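Local coordinates for glideosome-associated protein 50 (Plasmodium falciparum 3D7, PDB 3TGH), which is a phosphatase-fold component of the glideosome that may anchor this motility and invasion machinery to the parasite's inner membrane complex, at residues Ser8-Gln19 with Thr249-Gln257; Leu21-Phe29 with Val291-Ile299. One frame throughout, in Å; residues are numbered along the deposited sequence.

Interaction 1: Ser8-Gln19 with Thr249-Gln257; sequences SLGDWGKDTKGQ and TCGSGSMSQ. With SO4 (sulfate ion), chain E.
The Gly-Asp-Trp-Gly turn Gly10-Gly13, which follows the first strand of the calcineurin-like phosphoesterase fold, interlocks with the glycine- and serine-rich loop Gly251-Met255 after strand 245-250. Gly253 N donates to Gly10 O (2.9 Å), meeting the carbonyl almost end-on (C=O...N 169°), although its N-H is bent away from a straight line. Ser254 then works on both sides: its OG donates to Asp11 O (2.8 Å) in the carbonyl plane, on a lone pair, while its own O receives Thr16 OG1 in the same manner (2.8 Å). With chi1 67°, Thr16 OG1 also lies where it can accept from Gln19 N (2.9 Å), so one hydroxyl caps helix 17-32 and ties it to the second loop. Nearby, Lys17 N grips a sulfate oxygen, O1, at 2.7 Å. A water bridges the two loops, accepting from Met255 N with Asp11 O and Gly251 O within 2.7 Å. At the outer border the extended Lys14 chain crosses Met255 at about a right angle, CD resting 3.8 Å from SD. Asp11, at the position that binds metal in related purple acid phosphatases, has its carboxylate held by His233 N and Ser43 N; its side chain lies about 9 Å from a bound cobalt ion, too far to be a ligand here. Ser8 and Cys250 both pack on Cys277 of strand 275-282, and the contact joins the ends of strands 4-8 and 245-250, one from each sheet, with the start of helix 17-32.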
# COMPACT_ATOMS: atom_id res chain seq x y z
N SER A 8 -1.01 2.54 -7.15
CA SER A 8 -0.81 1.34 -6.35
C SER A 8 -0.47 0.17 -7.27
O SER A 8 -1.15 -0.03 -8.28
CB SER A 8 -2.08 0.98 -5.56
OG SER A 8 -2.35 1.93 -4.55
N LEU A 9 0.57 -0.58 -6.91
CA LEU A 9 1.02 -1.75 -7.66
C LEU A 9 1.39 -2.86 -6.68
O LEU A 9 2.27 -2.68 -5.84
CB LEU A 9 2.25 -1.38 -8.50
CG LEU A 9 2.81 -2.51 -9.36
CD1 LEU A 9 1.89 -2.81 -10.55
CD2 LEU A 9 4.23 -2.18 -9.82
N GLY A 10 0.73 -4.01 -6.76
CA GLY A 10 0.94 -5.07 -5.77
C GLY A 10 1.35 -6.41 -6.34
O GLY A 10 0.96 -6.76 -7.45
N ASP A 11 2.17 -7.15 -5.59
CA ASP A 11 2.55 -8.53 -5.95
C ASP A 11 3.13 -8.61 -7.36
O ASP A 11 2.76 -9.48 -8.16
CB ASP A 11 1.35 -9.44 -5.77
CG ASP A 11 0.87 -9.48 -4.32
OD1 ASP A 11 1.49 -10.21 -3.52
OD2 ASP A 11 -0.11 -8.80 -3.98
N TRP A 12 4.06 -7.70 -7.62
CA TRP A 12 4.50 -7.34 -8.96
C TRP A 12 5.79 -8.05 -9.39
O TRP A 12 6.11 -8.12 -10.58
CB TRP A 12 4.68 -5.81 -9.03
CG TRP A 12 5.47 -5.28 -7.88
CD1 TRP A 12 4.99 -4.71 -6.74
CD2 TRP A 12 6.90 -5.33 -7.73
NE1 TRP A 12 6.02 -4.40 -5.88
CE2 TRP A 12 7.21 -4.75 -6.47
CE3 TRP A 12 7.95 -5.79 -8.53
CZ2 TRP A 12 8.51 -4.64 -6.00
CZ3 TRP A 12 9.26 -5.67 -8.06
CH2 TRP A 12 9.52 -5.11 -6.81
N GLY A 13 6.53 -8.59 -8.42
CA GLY A 13 7.88 -9.10 -8.69
C GLY A 13 7.96 -10.54 -9.14
O GLY A 13 8.35 -11.42 -8.36
N LYS A 14 7.63 -10.77 -10.41
CA LYS A 14 7.76 -12.07 -11.04
C LYS A 14 7.90 -11.88 -12.55
O LYS A 14 7.20 -11.05 -13.13
CB LYS A 14 6.54 -12.94 -10.73
CG LYS A 14 6.68 -14.40 -11.19
CD LYS A 14 5.48 -15.24 -10.82
CE LYS A 14 5.67 -16.69 -11.27
NZ LYS A 14 4.52 -17.56 -10.90
N ASP A 15 8.80 -12.62 -13.17
CA ASP A 15 9.04 -12.51 -14.61
C ASP A 15 7.94 -13.25 -15.38
O ASP A 15 8.03 -14.45 -15.62
CB ASP A 15 10.43 -13.04 -14.98
CG ASP A 15 10.75 -12.88 -16.46
OD1 ASP A 15 10.16 -12.00 -17.13
OD2 ASP A 15 11.60 -13.65 -16.96
N THR A 16 6.90 -12.51 -15.74
CA THR A 16 5.79 -13.03 -16.54
C THR A 16 5.52 -12.05 -17.68
O THR A 16 5.89 -10.88 -17.59
CB THR A 16 4.50 -13.18 -15.70
OG1 THR A 16 4.01 -11.89 -15.32
CG2 THR A 16 4.76 -14.01 -14.45
N LYS A 17 4.88 -12.52 -18.75
CA LYS A 17 4.49 -11.61 -19.83
C LYS A 17 3.54 -10.53 -19.28
O LYS A 17 3.61 -9.37 -19.70
CB LYS A 17 3.85 -12.37 -21.00
CG LYS A 17 2.52 -13.04 -20.71
CD LYS A 17 1.94 -13.71 -21.97
CE LYS A 17 0.48 -14.12 -21.76
NZ LYS A 17 -0.20 -14.42 -23.05
N GLY A 18 2.68 -10.91 -18.34
CA GLY A 18 1.79 -9.97 -17.67
C GLY A 18 2.53 -8.83 -16.98
O GLY A 18 2.12 -7.68 -17.08
N GLN A 19 3.60 -9.14 -16.27
CA GLN A 19 4.37 -8.11 -15.56
C GLN A 19 4.85 -7.02 -16.52
O GLN A 19 4.74 -5.83 -16.22
CB GLN A 19 5.58 -8.68 -14.82
CG GLN A 19 6.26 -7.65 -13.90
CD GLN A 19 7.76 -7.88 -13.68
OE1 GLN A 19 8.44 -8.50 -14.50
NE2 GLN A 19 8.28 -7.34 -12.58
N THR A 249 -8.39 -4.22 -3.10
CA THR A 249 -7.37 -5.20 -3.42
C THR A 249 -6.73 -4.81 -4.75
O THR A 249 -7.42 -4.54 -5.75
CB THR A 249 -7.93 -6.63 -3.55
OG1 THR A 249 -8.68 -6.95 -2.38
CG2 THR A 249 -6.78 -7.62 -3.70
N CYS A 250 -5.41 -4.78 -4.74
CA CYS A 250 -4.62 -4.44 -5.91
C CYS A 250 -3.43 -5.39 -5.91
O CYS A 250 -2.29 -4.98 -5.66
CB CYS A 250 -4.21 -2.97 -5.84
SG CYS A 250 -3.43 -2.35 -7.33
N GLY A 251 -3.71 -6.66 -6.18
CA GLY A 251 -2.70 -7.72 -6.07
C GLY A 251 -2.33 -8.39 -7.39
O GLY A 251 -1.66 -9.42 -7.39
N SER A 252 -2.72 -7.79 -8.51
CA SER A 252 -2.49 -8.42 -9.81
C SER A 252 -1.44 -7.68 -10.66
O SER A 252 -1.58 -7.55 -11.87
CB SER A 252 -3.83 -8.57 -10.56
OG SER A 252 -4.41 -7.31 -10.89
N GLY A 253 -0.37 -7.22 -10.01
CA GLY A 253 0.72 -6.54 -10.72
C GLY A 253 1.50 -7.43 -11.69
O GLY A 253 2.12 -6.91 -12.63
N SER A 254 1.51 -8.74 -11.45
CA SER A 254 2.21 -9.69 -12.34
C SER A 254 1.44 -10.98 -12.66
O SER A 254 1.76 -11.65 -13.63
CB SER A 254 3.57 -10.09 -11.75
OG SER A 254 3.42 -10.84 -10.55
N MET A 255 0.45 -11.32 -11.83
CA MET A 255 -0.26 -12.59 -11.92
C MET A 255 -1.73 -12.38 -11.72
O MET A 255 -2.15 -11.44 -11.06
CB MET A 255 0.18 -13.56 -10.82
CG MET A 255 1.65 -13.88 -10.77
SD MET A 255 2.01 -14.91 -9.34
CE MET A 255 1.79 -13.75 -7.99
N SER A 256 -2.51 -13.33 -12.24
CA SER A 256 -3.95 -13.32 -12.12
C SER A 256 -4.42 -14.68 -11.60
O SER A 256 -3.99 -15.72 -12.09
CB SER A 256 -4.59 -13.07 -13.48
OG SER A 256 -5.99 -13.32 -13.44
N GLN A 257 -5.29 -14.66 -10.60
CA GLN A 257 -6.03 -15.86 -10.23
C GLN A 257 -7.51 -15.49 -10.38
O GLN A 257 -7.92 -14.40 -9.98
CB GLN A 257 -5.67 -16.37 -8.84
CG GLN A 257 -5.85 -15.38 -7.73
CD GLN A 257 -5.06 -15.72 -6.45
OE1 GLN A 257 -5.17 -15.02 -5.46
NE2 GLN A 257 -4.29 -16.80 -6.49
S SO4 E . 3.67 -16.28 -18.64
O1 SO4 E . 4.63 -15.22 -18.93
O2 SO4 E . 3.87 -16.74 -17.26
O3 SO4 E . 2.31 -15.78 -18.80
O4 SO4 E . 3.89 -17.40 -19.56
O HOH W 1 0.32 -10.23 -9.03
O HOH W 2 3.98 -4.92 -13.50

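Interaction 2: Leu21-Phe29 with Val291-Ile299; sequences LNAKYFKQF and VSSKKGEVI
Helix residues Leu21-Phe29 lie beside the tight turn between strands 285-292 and 297-305, the CA atoms coming nearest at Asn22 and Ser293 (5.1 Å) and again one helical turn later at Tyr25 and Gly296. At the hairpin's mouth Ser292 N donates to Glu297 O, with a weak return bond from Glu297 N, and Ser292 OG accepts from Lys294 N in an ST turn that shapes the bend. Tyr25 and Phe29, on successive turns of the helix, carry most of the contact. Gly296 lays its CA over one face of the Tyr25 ring, 3.6 Å from the centroid and 16° off the normal, a CH-pi contact made close by the lack of a side chain; Lys24 CE lies over the opposite face. Tyr25 CG stands anti to the carbonyl carbon (chi1 -69°), which carries the hydroxyl out past the turn, where a water joins OH (2.7 Å) to Lys294 O. Val291 comes from the opposite direction to Phe29 and lies over one face of its ring: CG2 is 4.0 Å from the centroid, and CG1 touches CE1. Gly296 O and Val298 CG2 come up to the rim of the same ring, the oxygen 3.4 Å from CZ. Leu21 contributes CD2, pressed against Ser293 O at 3.4 Å. Deeper in, Asn22 OD1 faces Ser293 CB and is buried without a polar partner, whereas its ND2 bonds to Gly275 O. Phe276 of strand 275-282 meets Phe29 and Phe26 edge-to-face. The contact belongs to the layered alpha/beta sandwich of the metallophosphoesterases, in which the first helix covers the outer side of a mixed sheet, here reaching the antiparallel hairpin at its border.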
# COMPACT_ATOMS: atom_id res chain seq x y z
N LEU A 21 3.83 -6.35 -19.75
CA LEU A 21 2.71 -5.64 -20.36
C LEU A 21 2.14 -4.62 -19.38
O LEU A 21 1.88 -3.48 -19.75
CB LEU A 21 1.63 -6.64 -20.80
CG LEU A 21 0.41 -6.09 -21.55
CD1 LEU A 21 0.84 -5.33 -22.79
CD2 LEU A 21 -0.55 -7.22 -21.91
N ASN A 22 1.96 -5.04 -18.13
CA ASN A 22 1.44 -4.16 -17.09
C ASN A 22 2.35 -2.95 -16.86
O ASN A 22 1.87 -1.83 -16.71
CB ASN A 22 1.22 -4.94 -15.79
CG ASN A 22 0.18 -4.32 -14.89
OD1 ASN A 22 -0.76 -3.69 -15.35
ND2 ASN A 22 0.34 -4.50 -13.58
N ALA A 23 3.66 -3.19 -16.85
CA ALA A 23 4.66 -2.13 -16.65
C ALA A 23 4.56 -1.04 -17.72
O ALA A 23 4.74 0.15 -17.42
CB ALA A 23 6.07 -2.72 -16.62
N LYS A 24 4.28 -1.44 -18.95
CA LYS A 24 4.11 -0.49 -20.06
C LYS A 24 2.96 0.48 -19.77
O LYS A 24 3.14 1.70 -19.86
CB LYS A 24 3.91 -1.28 -21.36
CG LYS A 24 3.30 -0.52 -22.53
CD LYS A 24 2.97 -1.50 -23.67
CE LYS A 24 1.78 -1.05 -24.50
NZ LYS A 24 1.36 -2.12 -25.46
N TYR A 25 1.80 -0.05 -19.40
CA TYR A 25 0.65 0.79 -19.09
C TYR A 25 0.84 1.59 -17.80
O TYR A 25 0.39 2.73 -17.71
CB TYR A 25 -0.63 -0.05 -19.01
CG TYR A 25 -1.06 -0.58 -20.36
CD1 TYR A 25 -1.10 -1.94 -20.63
CD2 TYR A 25 -1.40 0.30 -21.38
CE1 TYR A 25 -1.48 -2.42 -21.89
CE2 TYR A 25 -1.79 -0.16 -22.63
CZ TYR A 25 -1.83 -1.51 -22.88
OH TYR A 25 -2.22 -1.95 -24.13
N PHE A 26 1.51 0.99 -16.82
CA PHE A 26 1.86 1.65 -15.57
C PHE A 26 2.62 2.94 -15.83
O PHE A 26 2.24 4.00 -15.32
CB PHE A 26 2.70 0.69 -14.71
CG PHE A 26 2.82 1.08 -13.26
CD1 PHE A 26 1.69 1.25 -12.46
CD2 PHE A 26 4.07 1.22 -12.67
CE1 PHE A 26 1.82 1.59 -11.11
CE2 PHE A 26 4.19 1.56 -11.33
CZ PHE A 26 3.07 1.74 -10.56
N LYS A 27 3.68 2.85 -16.63
CA LYS A 27 4.47 4.01 -17.01
C LYS A 27 3.64 5.06 -17.77
O LYS A 27 3.78 6.26 -17.51
CB LYS A 27 5.66 3.59 -17.88
CG LYS A 27 6.72 2.78 -17.15
CD LYS A 27 7.71 2.19 -18.15
CE LYS A 27 8.66 1.22 -17.50
NZ LYS A 27 9.55 0.60 -18.52
N GLN A 28 2.81 4.60 -18.69
CA GLN A 28 1.95 5.49 -19.49
C GLN A 28 1.03 6.31 -18.61
O GLN A 28 0.93 7.53 -18.76
CB GLN A 28 1.11 4.68 -20.48
CG GLN A 28 0.29 5.54 -21.46
CD GLN A 28 -0.83 4.77 -22.15
OE1 GLN A 28 -1.19 3.68 -21.73
NE2 GLN A 28 -1.39 5.35 -23.20
N PHE A 29 0.34 5.63 -17.69
CA PHE A 29 -0.60 6.30 -16.78
C PHE A 29 0.09 7.21 -15.78
O PHE A 29 -0.40 8.29 -15.49
CB PHE A 29 -1.45 5.28 -16.02
CG PHE A 29 -2.66 4.83 -16.76
CD1 PHE A 29 -2.57 3.91 -17.79
CD2 PHE A 29 -3.91 5.33 -16.44
CE1 PHE A 29 -3.70 3.49 -18.49
CE2 PHE A 29 -5.04 4.92 -17.12
CZ PHE A 29 -4.93 4.00 -18.15
N VAL A 291 -7.14 -0.06 -13.52
CA VAL A 291 -6.65 -0.15 -14.88
C VAL A 291 -6.29 -1.59 -15.21
O VAL A 291 -5.54 -2.24 -14.46
CB VAL A 291 -5.41 0.74 -15.10
CG1 VAL A 291 -4.94 0.63 -16.54
CG2 VAL A 291 -5.73 2.19 -14.74
N SER A 292 -6.84 -2.10 -16.30
CA SER A 292 -6.54 -3.43 -16.79
C SER A 292 -5.48 -3.38 -17.89
O SER A 292 -5.59 -2.59 -18.83
CB SER A 292 -7.81 -4.11 -17.33
OG SER A 292 -7.48 -5.24 -18.11
N SER A 293 -4.48 -4.25 -17.77
CA SER A 293 -3.40 -4.37 -18.75
C SER A 293 -3.83 -5.00 -20.07
O SER A 293 -3.04 -5.07 -21.01
CB SER A 293 -2.25 -5.20 -18.17
OG SER A 293 -2.63 -6.56 -18.01
N LYS A 294 -5.07 -5.48 -20.14
CA LYS A 294 -5.58 -6.11 -21.36
C LYS A 294 -5.42 -5.14 -22.53
O LYS A 294 -4.84 -5.50 -23.56
CB LYS A 294 -7.04 -6.53 -21.20
CG LYS A 294 -7.42 -7.79 -21.96
CD LYS A 294 -7.29 -9.04 -21.10
CE LYS A 294 -8.52 -9.25 -20.23
NZ LYS A 294 -8.54 -10.61 -19.62
N LYS A 295 -5.92 -3.92 -22.37
CA LYS A 295 -5.69 -2.85 -23.35
C LYS A 295 -5.52 -1.47 -22.72
O LYS A 295 -5.78 -0.45 -23.36
CB LYS A 295 -6.78 -2.85 -24.42
CG LYS A 295 -8.21 -3.02 -23.91
CD LYS A 295 -9.22 -3.10 -25.07
CE LYS A 295 -9.06 -4.38 -25.89
NZ LYS A 295 -10.00 -4.44 -27.05
N GLY A 296 -5.06 -1.44 -21.47
CA GLY A 296 -4.81 -0.18 -20.77
C GLY A 296 -6.07 0.62 -20.51
O GLY A 296 -6.04 1.85 -20.49
N GLU A 297 -7.17 -0.08 -20.30
CA GLU A 297 -8.47 0.54 -20.11
C GLU A 297 -8.81 0.65 -18.61
O GLU A 297 -8.55 -0.28 -17.84
CB GLU A 297 -9.52 -0.31 -20.84
CG GLU A 297 -10.97 0.07 -20.66
CD GLU A 297 -11.88 -0.72 -21.60
OE1 GLU A 297 -11.66 -0.67 -22.83
OE2 GLU A 297 -12.82 -1.39 -21.11
N VAL A 298 -9.37 1.80 -18.22
CA VAL A 298 -9.94 1.96 -16.89
C VAL A 298 -11.25 1.18 -16.89
O VAL A 298 -12.20 1.53 -17.60
CB VAL A 298 -10.21 3.45 -16.57
CG1 VAL A 298 -10.92 3.58 -15.23
CG2 VAL A 298 -8.90 4.25 -16.56
N ILE A 299 -11.29 0.09 -16.12
CA ILE A 299 -12.46 -0.80 -16.12
C ILE A 299 -13.39 -0.57 -14.93
O ILE A 299 -14.50 -1.13 -14.89
CB ILE A 299 -12.06 -2.29 -16.23
CG1 ILE A 299 -11.11 -2.72 -15.12
CG2 ILE A 299 -11.43 -2.55 -17.60
CD1 ILE A 299 -10.93 -4.24 -15.04
O HOH W 3 -2.67 -4.56 -24.30

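Both interactions use helix 17-32, interaction 1 at its capped start and interaction 2 along the following turns. Interaction 1 is largely buried, between the ends of two sheets, and relies on main-chain carbonyls, serine and threonine hydroxyls and bridging water. Interaction 2 lies farther out, on a hairpin at the border of one sheet, and trades direct hydrogen bonds for aromatic faces and aliphatic groups. Their centres are 12 Å apart and they touch: Asn22 ND2 probably donates to Gly253 O (3.1 Å), and Leu9 CB packs on Phe26 CZ. Asp11 in interaction 1 approaches the metal-site residue His233, whereas interaction 2 is away from the annotated sites.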